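PDB 6HVG: alternansucrase from Leuconostoc mesenteroides, which belongs to glycoside hydrolase family 70, with a calcium-bearing catalytic core built on a circularly permuted TIM-type barrel and cell-wall-binding-like repeats at both ends of the chain. Local coordinates for residues E404-Y409 and L1191-T1196; P445-Q450 and Y1304-Y1309; A1266-F1271 and T1347-R1352. One frame throughout, in Å; residues are numbered along the deposited sequence.

Interaction 1 of 3, residues E404-Y409 and L1191-T1196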
loop_
_atom_site.group_PDB
_atom_site.type_symbol
_atom_site.label_atom_id
_atom_site.label_comp_id
_atom_site.label_asym_id
_atom_site.label_seq_id
_atom_site.Cartn_x
_atom_site.Cartn_y
_atom_site.Cartn_z
ATOM N N GLU A 404 30.247 19.367 -10.941
ATOM C CA GLU A 404 29.092 18.544 -11.305
ATOM C C GLU A 404 27.922 19.009 -10.464
ATOM O O GLU A 404 28.066 19.208 -9.258
ATOM C CB GLU A 404 29.367 17.049 -11.070
ATOM C CG GLU A 404 30.345 16.427 -12.075
ATOM C CD GLU A 404 30.712 14.983 -11.756
ATOM O OE1 GLU A 404 30.254 14.430 -10.731
ATOM O OE2 GLU A 404 31.448 14.375 -12.558
ATOM N N ASN A 405 26.757 19.164 -11.078
ATOM C CA ASN A 405 25.635 19.811 -10.406
ATOM C C ASN A 405 24.273 19.484 -11.000
ATOM O O ASN A 405 24.165 18.887 -12.054
ATOM C CB ASN A 405 25.838 21.319 -10.460
ATOM C CG ASN A 405 25.645 21.884 -11.855
ATOM O OD1 ASN A 405 24.694 22.628 -12.123
ATOM N ND2 ASN A 405 26.550 21.552 -12.741
ATOM N N VAL A 406 23.237 19.906 -10.292
ATOM C CA VAL A 406 21.859 19.877 -10.770
ATOM C C VAL A 406 21.304 21.279 -10.548
ATOM O O VAL A 406 21.293 21.780 -9.420
ATOM C CB VAL A 406 21.026 18.857 -9.984
ATOM C CG1 VAL A 406 19.631 18.697 -10.593
ATOM C CG2 VAL A 406 21.751 17.513 -9.919
ATOM N N ASP A 407 20.855 21.910 -11.624
ATOM C CA ASP A 407 20.318 23.296 -11.605
ATOM C C ASP A 407 21.152 24.267 -10.799
ATOM O O ASP A 407 20.617 25.175 -10.157
ATOM C CB ASP A 407 18.847 23.331 -11.135
ATOM C CG ASP A 407 17.894 22.719 -12.147
ATOM O OD1 ASP A 407 18.322 22.469 -13.297
ATOM O OD2 ASP A 407 16.716 22.494 -11.793
ATOM N N GLY A 408 22.466 24.074 -10.854
ATOM C CA GLY A 408 23.399 24.927 -10.127
ATOM C C GLY A 408 23.787 24.449 -8.742
ATOM O O GLY A 408 24.848 24.796 -8.237
ATOM N N TYR A 409 22.921 23.668 -8.114
ATOM C CA TYR A 409 23.172 23.199 -6.769
ATOM C C TYR A 409 24.149 22.034 -6.776
ATOM O O TYR A 409 24.349 21.411 -7.822
ATOM C CB TYR A 409 21.874 22.770 -6.133
ATOM C CG TYR A 409 20.945 23.909 -5.904
ATOM C CD1 TYR A 409 21.008 24.660 -4.746
ATOM C CD2 TYR A 409 20.018 24.261 -6.854
ATOM C CE1 TYR A 409 20.161 25.722 -4.536
ATOM C CE2 TYR A 409 19.154 25.323 -6.648
ATOM C CZ TYR A 409 19.234 26.045 -5.485
ATOM O OH TYR A 409 18.375 27.094 -5.265
ATOM N N LEU A 1191 15.267 21.331 -0.353
ATOM C CA LEU A 1191 15.673 21.134 -1.731
ATOM C C LEU A 1191 16.020 19.665 -1.919
ATOM O O LEU A 1191 16.650 19.025 -1.066
ATOM C CB LEU A 1191 16.841 22.051 -2.136
ATOM C CG LEU A 1191 16.638 23.574 -2.071
ATOM C CD1 LEU A 1191 17.598 24.290 -3.018
ATOM C CD2 LEU A 1191 15.221 24.013 -2.374
ATOM N N TYR A 1192 15.593 19.141 -3.063
ATOM C CA TYR A 1192 15.650 17.712 -3.338
ATOM C C TYR A 1192 15.918 17.535 -4.811
ATOM O O TYR A 1192 15.448 18.335 -5.618
ATOM C CB TYR A 1192 14.309 17.078 -2.991
ATOM C CG TYR A 1192 14.320 15.588 -2.837
ATOM C CD1 TYR A 1192 14.697 15.008 -1.650
ATOM C CD2 TYR A 1192 13.889 14.768 -3.851
ATOM C CE1 TYR A 1192 14.687 13.635 -1.488
ATOM C CE2 TYR A 1192 13.877 13.403 -3.706
ATOM C CZ TYR A 1192 14.274 12.838 -2.523
ATOM O OH TYR A 1192 14.269 11.463 -2.382
ATOM N N VAL A 1193 16.693 16.507 -5.145
ATOM C CA VAL A 1193 16.941 16.147 -6.529
ATOM C C VAL A 1193 15.939 15.075 -6.894
ATOM O O VAL A 1193 15.958 13.995 -6.337
ATOM C CB VAL A 1193 18.353 15.587 -6.730
ATOM C CG1 VAL A 1193 18.513 15.023 -8.127
ATOM C CG2 VAL A 1193 19.380 16.675 -6.511
ATOM N N ALA A 1194 15.060 15.394 -7.834
ATOM C CA ALA A 1194 14.073 14.453 -8.325
ATOM C C ALA A 1194 14.320 14.152 -9.791
ATOM O O ALA A 1194 15.031 14.884 -10.462
ATOM C CB ALA A 1194 12.684 15.029 -8.139
ATOM N N ASN A 1195 13.747 13.052 -10.271
ATOM C CA ASN A 1195 13.795 12.710 -11.682
ATOM C C ASN A 1195 12.465 13.088 -12.338
ATOM O O ASN A 1195 11.523 12.324 -12.308
ATOM C CB ASN A 1195 14.120 11.231 -11.872
ATOM C CG ASN A 1195 15.600 10.961 -11.896
ATOM O OD1 ASN A 1195 16.210 10.795 -10.864
ATOM N ND2 ASN A 1195 16.188 10.925 -13.081
ATOM N N THR A 1196 12.431 14.269 -12.944
ATOM C CA THR A 1196 11.190 14.884 -13.399
ATOM C C THR A 1196 11.152 15.254 -14.877
ATOM O O THR A 1196 10.092 15.599 -15.395
ATOM C CB THR A 1196 10.949 16.192 -12.620
ATOM O OG1 THR A 1196 12.167 16.957 -12.598
ATOM C CG2 THR A 1196 10.522 15.881 -11.201
#
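Leu1191 meets the ring of Tyr409 with a single methyl, and that encounter is the closer of the two touches across the contact. CD1 of Leu1191 sits over one face of the ring, 3.7 Å from the centroid of Tyr409 and 30° off the ring normal, a CH-pi arrangement. It is displaced toward one side of the ring: Tyr409 CE1 lies 3.3 Å from Leu1191 CD1, while CE2 of Tyr409 is 4.1 Å from the same methyl. The two side chains cross at about a right angle, and the leucine meets the aromatic face with the end of one branch. With CG of Tyr409 beside its own backbone N (chi1 -67°), the ring reaches out toward the strand, and Val406 O lies in the ring plane at an edge. The phenol OH is held elsewhere, by a hydrogen bond to the backbone O of Arg543. A second, more distant point of touch is aliphatic: Val406 CG2 faces Val1193 CG2 at 4.2 Å, and Val406 also rests on Val1169 of the neighbouring strand 1166-1175.

Both side chains of 404-409 that touch stand at the ends of a type I' turn, Val406 to Tyr409, closed by Tyr409 N to Val406 O at 2.8 Å and by the return bond from Val406 N to Tyr409 O. Asn405 braces it as an Asx motif: Gly408 N reaches a lone pair of Asn405 OD1 in the carbonyl plane at 2.9 Å, although the bond is bent (138° at the hydrogen). The turn thus packs on strand 1190-1197, one of the two edge strands of a six-stranded antiparallel sheet. Between the segments the chemistry is wholly apolar, implying that shape and burial align them, while polar bonds fix each partner within its own surroundings.

Interaction 2 of 3, residues P445-Q450 and Y1304-Y1309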
loop_
_atom_site.group_PDB
_atom_site.type_symbol
_atom_site.label_atom_id
_atom_site.label_comp_id
_atom_site.label_asym_id
_atom_site.label_seq_id
_atom_site.Cartn_x
_atom_site.Cartn_y
_atom_site.Cartn_z
ATOM N N PRO A 445 30.219 18.699 5.123
ATOM C CA PRO A 445 29.200 19.539 5.724
ATOM C C PRO A 445 29.398 19.801 7.213
ATOM O O PRO A 445 28.997 20.855 7.703
ATOM C CB PRO A 445 27.920 18.757 5.484
ATOM C CG PRO A 445 28.344 17.345 5.356
ATOM C CD PRO A 445 29.693 17.384 4.728
ATOM N N ASP A 446 30.010 18.863 7.916
ATOM C CA ASP A 446 30.151 18.907 9.382
ATOM C C ASP A 446 31.259 17.917 9.813
ATOM O O ASP A 446 31.715 17.093 9.032
ATOM C CB ASP A 446 28.809 18.578 10.066
ATOM C CG ASP A 446 28.030 17.446 9.341
ATOM O OD1 ASP A 446 28.501 16.289 9.359
ATOM O OD2 ASP A 446 26.977 17.735 8.720
ATOM N N LYS A 447 31.664 17.985 11.068
ATOM C CA LYS A 447 32.718 17.120 11.577
ATOM C C LYS A 447 32.330 15.646 11.659
ATOM O O LYS A 447 33.153 14.785 11.389
ATOM C CB LYS A 447 33.184 17.614 12.946
ATOM C CG LYS A 447 34.082 18.830 12.832
ATOM C CD LYS A 447 34.429 19.391 14.184
ATOM C CE LYS A 447 35.537 18.625 14.829
ATOM N NZ LYS A 447 35.588 18.928 16.286
ATOM N N GLN A 448 31.085 15.355 11.996
ATOM C CA GLN A 448 30.597 13.976 12.026
ATOM C C GLN A 448 30.761 13.311 10.669
ATOM O O GLN A 448 31.317 12.230 10.575
ATOM C CB GLN A 448 29.113 13.950 12.418
ATOM C CG GLN A 448 28.506 12.573 12.627
ATOM C CD GLN A 448 29.156 11.792 13.749
ATOM O OE1 GLN A 448 28.729 11.869 14.911
ATOM N NE2 GLN A 448 30.219 11.078 13.427
ATOM N N THR A 449 30.298 13.980 9.613
ATOM C CA THR A 449 30.449 13.470 8.275
ATOM C C THR A 449 31.916 13.344 7.918
ATOM O O THR A 449 32.333 12.359 7.326
ATOM C CB THR A 449 29.777 14.379 7.249
ATOM O OG1 THR A 449 28.423 14.607 7.621
ATOM C CG2 THR A 449 29.785 13.716 5.863
ATOM N N GLN A 450 32.717 14.340 8.266
ATOM C CA GLN A 450 34.151 14.269 7.980
ATOM C C GLN A 450 34.764 13.041 8.628
ATOM O O GLN A 450 35.531 12.335 7.996
ATOM C CB GLN A 450 34.880 15.534 8.463
ATOM C CG GLN A 450 36.372 15.547 8.160
ATOM C CD GLN A 450 36.971 16.921 8.194
ATOM O OE1 GLN A 450 36.298 17.895 8.542
ATOM N NE2 GLN A 450 38.267 17.021 7.890
ATOM N N TYR A 1304 31.449 29.215 13.916
ATOM C CA TYR A 1304 31.704 29.273 12.491
ATOM C C TYR A 1304 31.725 27.845 11.930
ATOM O O TYR A 1304 32.393 26.966 12.478
ATOM C CB TYR A 1304 33.040 29.977 12.223
ATOM C CG TYR A 1304 32.977 31.462 12.398
ATOM C CD1 TYR A 1304 33.003 32.050 13.667
ATOM C CD2 TYR A 1304 32.897 32.293 11.299
ATOM C CE1 TYR A 1304 32.935 33.427 13.820
ATOM C CE2 TYR A 1304 32.839 33.666 11.442
ATOM C CZ TYR A 1304 32.857 34.223 12.689
ATOM O OH TYR A 1304 32.771 35.581 12.766
ATOM N N SER A 1305 31.004 27.637 10.835
ATOM C CA SER A 1305 30.904 26.323 10.207
ATOM C C SER A 1305 32.173 25.918 9.462
ATOM O O SER A 1305 33.050 26.754 9.258
ATOM C CB SER A 1305 29.739 26.326 9.248
ATOM O OG SER A 1305 29.938 27.315 8.256
ATOM N N ILE A 1306 32.251 24.651 9.045
ATOM C CA ILE A 1306 33.419 24.159 8.314
ATOM C C ILE A 1306 33.668 24.966 7.035
ATOM O O ILE A 1306 34.788 25.020 6.556
ATOM C CB ILE A 1306 33.289 22.672 7.961
ATOM C CG1 ILE A 1306 33.367 21.852 9.225
ATOM C CG2 ILE A 1306 34.402 22.220 7.034
ATOM C CD1 ILE A 1306 33.533 20.364 9.005
ATOM N N SER A 1307 32.628 25.582 6.495
ATOM C CA SER A 1307 32.751 26.378 5.298
ATOM C C SER A 1307 33.151 27.824 5.583
ATOM O O SER A 1307 33.323 28.620 4.658
ATOM C CB SER A 1307 31.422 26.367 4.540
ATOM O OG SER A 1307 31.071 25.044 4.158
ATOM N N GLY A 1308 33.327 28.164 6.847
ATOM C CA GLY A 1308 33.836 29.469 7.218
ATOM C C GLY A 1308 32.846 30.573 7.492
ATOM O O GLY A 1308 33.252 31.723 7.547
ATOM N N TYR A 1309 31.573 30.255 7.687
ATOM C CA TYR A 1309 30.550 31.306 7.861
ATOM C C TYR A 1309 29.970 31.302 9.260
ATOM O O TYR A 1309 29.935 30.262 9.913
ATOM C CB TYR A 1309 29.444 31.135 6.863
ATOM C CG TYR A 1309 29.921 31.134 5.447
ATOM C CD1 TYR A 1309 30.252 32.313 4.809
ATOM C CD2 TYR A 1309 30.021 29.937 4.720
ATOM C CE1 TYR A 1309 30.666 32.323 3.478
ATOM C CE2 TYR A 1309 30.443 29.930 3.385
ATOM C CZ TYR A 1309 30.768 31.135 2.773
ATOM O OH TYR A 1309 31.201 31.171 1.473
#
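Ile1306 points its CD1 methyl at the first turn of helix 447-462, and so joins two classical motifs: a helix N-cap formed by Asp446 and a type I beta turn running from Ser1305 to Gly1308. The close part of the contact gathers round that one methyl. Ile1306 CD1 lies 3.4 Å from Asp446 C and 3.7 Å from Lys447 N, and thus rests on the peptide group where the helix begins. Its position follows from the isoleucine torsions: CG1 stands beside the backbone N and CD1 continues outward in an extended line (chi2 -168°). On another flank Gln450, a turn further along the helix, brings OE1 to 3.7 Å from Ile1306 CD1. This amide is held by neighbours on helix 474-495, since OE1 accepts from Gln474 NE2 and NE2 donates to Asn478 OD1; Ile1306 touches Gln474 as well.

Away from the methyl the packing becomes looser. Lys447 contributes its CG, 4.2 Å from Ile1306 CD1, but the chain bends at chi3 (81°) and carries the ammonium group off to Ala470 O and Gln380 OE1. Pro445 and Asp446, both partly exposed, direct their CB atoms away from the turn, and the turn shields part of Pro445 without an atom-to-atom contact. The carboxylate of Asp446 does not engage the turn: OD1 caps the helix and OD2 accepts from Trp1265 NE1, just ahead of the loop segment 1266-1271. The turn closes itself through Gly1308 N to Ser1305 O at 2.8 Å, while Ser1307 OG is hydrogen-bonded to Trp443 NE1, just ahead of 445-450. At the cap itself, Thr449 N donates to Asp446 OD1 over 2.9 Å, meeting the oxygen nearly along its C-O axis.

Interaction 3 of 3, residues A1266-F1271 and T1347-R1352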
loop_
_atom_site.group_PDB
_atom_site.type_symbol
_atom_site.label_atom_id
_atom_site.label_comp_id
_atom_site.label_asym_id
_atom_site.label_seq_id
_atom_site.Cartn_x
_atom_site.Cartn_y
_atom_site.Cartn_z
ATOM N N ALA A 1266 25.278 26.973 9.027
ATOM C CA ALA A 1266 25.363 28.225 9.766
ATOM C C ALA A 1266 24.395 29.290 9.282
ATOM O O ALA A 1266 23.718 29.940 10.078
ATOM C CB ALA A 1266 26.770 28.742 9.678
ATOM N N THR A 1267 24.350 29.467 7.964
ATOM C CA THR A 1267 23.484 30.443 7.326
ATOM C C THR A 1267 22.229 29.829 6.732
ATOM O O THR A 1267 21.297 30.548 6.414
ATOM C CB THR A 1267 24.229 31.104 6.188
ATOM O OG1 THR A 1267 24.721 30.098 5.306
ATOM C CG2 THR A 1267 25.398 31.890 6.715
ATOM N N ASN A 1268 22.205 28.498 6.628
ATOM C CA ASN A 1268 21.136 27.723 5.986
ATOM C C ASN A 1268 20.946 28.015 4.499
ATOM O O ASN A 1268 19.944 27.651 3.940
ATOM C CB ASN A 1268 19.838 27.863 6.749
ATOM C CG ASN A 1268 19.934 27.294 8.156
ATOM O OD1 ASN A 1268 20.133 26.088 8.346
ATOM N ND2 ASN A 1268 19.741 28.156 9.150
ATOM N N GLN A 1269 21.946 28.613 3.860
ATOM C CA GLN A 1269 21.926 28.870 2.436
ATOM C C GLN A 1269 22.523 27.680 1.700
ATOM O O GLN A 1269 23.469 27.056 2.181
ATOM C CB GLN A 1269 22.726 30.136 2.128
ATOM C CG GLN A 1269 22.657 30.582 0.677
ATOM C CD GLN A 1269 23.437 31.844 0.432
ATOM O OE1 GLN A 1269 24.041 32.395 1.342
ATOM N NE2 GLN A 1269 23.446 32.297 -0.812
ATOM N N TYR A 1270 21.961 27.355 0.536
ATOM C CA TYR A 1270 22.424 26.206 -0.235
ATOM C C TYR A 1270 23.513 26.658 -1.185
ATOM O O TYR A 1270 23.470 27.767 -1.694
ATOM C CB TYR A 1270 21.270 25.569 -1.014
ATOM C CG TYR A 1270 20.272 24.739 -0.186
ATOM C CD1 TYR A 1270 19.167 25.332 0.413
ATOM C CD2 TYR A 1270 20.420 23.362 -0.030
ATOM C CE1 TYR A 1270 18.254 24.590 1.140
ATOM C CE2 TYR A 1270 19.507 22.623 0.706
ATOM C CZ TYR A 1270 18.427 23.247 1.270
ATOM O OH TYR A 1270 17.539 22.527 2.012
ATOM N N PHE A 1271 24.495 25.815 -1.440
ATOM C CA PHE A 1271 25.560 26.211 -2.364
ATOM C C PHE A 1271 25.024 26.283 -3.786
ATOM O O PHE A 1271 24.194 25.468 -4.186
ATOM C CB PHE A 1271 26.769 25.255 -2.270
ATOM C CG PHE A 1271 27.316 25.117 -0.869
ATOM C CD1 PHE A 1271 27.821 26.229 -0.214
ATOM C CD2 PHE A 1271 27.262 23.911 -0.193
ATOM C CE1 PHE A 1271 28.283 26.134 1.073
ATOM C CE2 PHE A 1271 27.738 23.809 1.103
ATOM C CZ PHE A 1271 28.245 24.914 1.734
ATOM N N THR A 1347 12.683 30.674 13.902
ATOM C CA THR A 1347 13.824 30.493 12.976
ATOM C C THR A 1347 13.404 30.487 11.524
ATOM O O THR A 1347 12.251 30.203 11.210
ATOM C CB THR A 1347 14.568 29.152 13.210
ATOM O OG1 THR A 1347 14.658 28.911 14.602
ATOM C CG2 THR A 1347 16.025 29.151 12.657
ATOM N N SER A 1348 14.362 30.777 10.641
ATOM C CA SER A 1348 14.205 30.562 9.194
ATOM C C SER A 1348 13.699 29.149 8.887
ATOM O O SER A 1348 12.834 28.982 8.033
ATOM C CB SER A 1348 15.533 30.813 8.440
ATOM O OG SER A 1348 16.589 29.960 8.863
ATOM N N VAL A 1349 14.249 28.149 9.583
ATOM C CA VAL A 1349 13.738 26.791 9.531
ATOM C C VAL A 1349 12.515 26.709 10.458
ATOM O O VAL A 1349 12.670 26.517 11.649
ATOM C CB VAL A 1349 14.814 25.768 9.987
ATOM C CG1 VAL A 1349 14.269 24.347 9.910
ATOM C CG2 VAL A 1349 16.093 25.901 9.157
ATOM N N ASN A 1350 11.317 26.853 9.888
ATOM C CA ASN A 1350 10.036 26.975 10.620
ATOM C C ASN A 1350 9.628 25.781 11.436
ATOM O O ASN A 1350 8.957 25.940 12.453
ATOM C CB ASN A 1350 8.885 27.240 9.642
ATOM C CG ASN A 1350 8.923 28.640 9.075
ATOM O OD1 ASN A 1350 9.810 29.442 9.404
ATOM N ND2 ASN A 1350 7.968 28.944 8.221
ATOM N N THR A 1351 10.004 24.588 10.984
ATOM C CA THR A 1351 9.643 23.375 11.691
ATOM C C THR A 1351 10.242 23.339 13.092
ATOM O O THR A 1351 9.673 22.740 14.020
ATOM C CB THR A 1351 10.054 22.115 10.909
ATOM O OG1 THR A 1351 11.343 22.307 10.304
ATOM C CG2 THR A 1351 9.043 21.819 9.859
ATOM N N ARG A 1352 11.392 23.988 13.249
ATOM C CA ARG A 1352 12.077 24.031 14.531
ATOM C C ARG A 1352 11.482 25.051 15.508
ATOM O O ARG A 1352 11.815 25.026 16.678
ATOM C CB ARG A 1352 13.561 24.257 14.332
ATOM C CG ARG A 1352 14.194 23.326 13.307
ATOM C CD ARG A 1352 15.554 22.914 13.823
ATOM N NE ARG A 1352 16.436 22.395 12.782
ATOM C CZ ARG A 1352 17.395 21.497 12.998
ATOM N NH1 ARG A 1352 17.588 20.989 14.215
ATOM N NH2 ARG A 1352 18.156 21.106 11.999
#
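Asn1268 reaches across to Ser1348 and Val1349, and is the one residue of 1266-1271 that makes contact across this small surface patch. The backbone here is in the left-handed region (phi 62°), and the CB bond points toward 1347-1352. CB itself remains at a distance, 4.4 Å from Ser1348 OG. One bond further, CG of Asn1268 stands beside its own backbone N (chi1 -63°) and comes to 4.2 Å from Val1349 CG2. The amide then divides between two neighbours. OD1 of Asn1268 lies 4.1 Å from Val1349 CG2, a polar atom against a methyl, and it also takes a weak hydrogen bond from Lys1263 NZ. ND2 of Asn1268 approaches Ser1348 OG to 3.6 Å, a loose polar approach, and makes a weak hydrogen bond to Thr1314 OG1.

The segments belong to different parts of the architecture. Residues 1266-1271 lie in the long loop between strands 1248-1252 and 1291-1292, whereas 1347-1352 link strands 1342-1345 and 1354-1357 in the C-terminal part of the chain, where two putative cell-wall-binding repeats are recognised. The contact joins this strand-to-strand loop to the loop at 1266-1271.

On the other segment, Ser1348 carries OG between its backbone N and carbonyl carbon (chi1 60°), the orientation that turns the hydroxyl to the asparagine amide. Its backbone N has a weak hydrogen bond to Asp1313 OD2. Val1349 uses one branch, CG2, and its side chain crosses that of Asn1268 at about a right angle. Immediately beyond it the chain enters a short 3-10 segment, 1350-1352, whose Arg1352 N donates to Val1349 O. Behind Asn1268, Thr1267 OG1 is hydrogen-bonded to Asp1264 OD2 and receives a weak hydrogen bond from Gln1269 N at 3.5 Å.

In the fold
The three contacts lie on one side of the chain's centre. Centres of interactions 1 and 2 are 22 Å apart without touching, while interaction 3 stands 19 Å from interaction 1 and 15 Å from interaction 2 and touches both. Its segment 1266-1271 is the go-between: Tyr1270 and Phe1271 pack on Tyr409, and Ala1266 and Thr1267 pack on the turn at 1304-1309. Along the chain, interaction 1 closes before interaction 3 opens, whereas interaction 2 crosses both. Interactions 1 and 2 bring together residues hundreds of positions apart, interaction 3 residues only 76 apart; together they link the six-stranded sheet, the start of helix 447-462 and C-terminal loops, consistent with the interleaved domains of family 70.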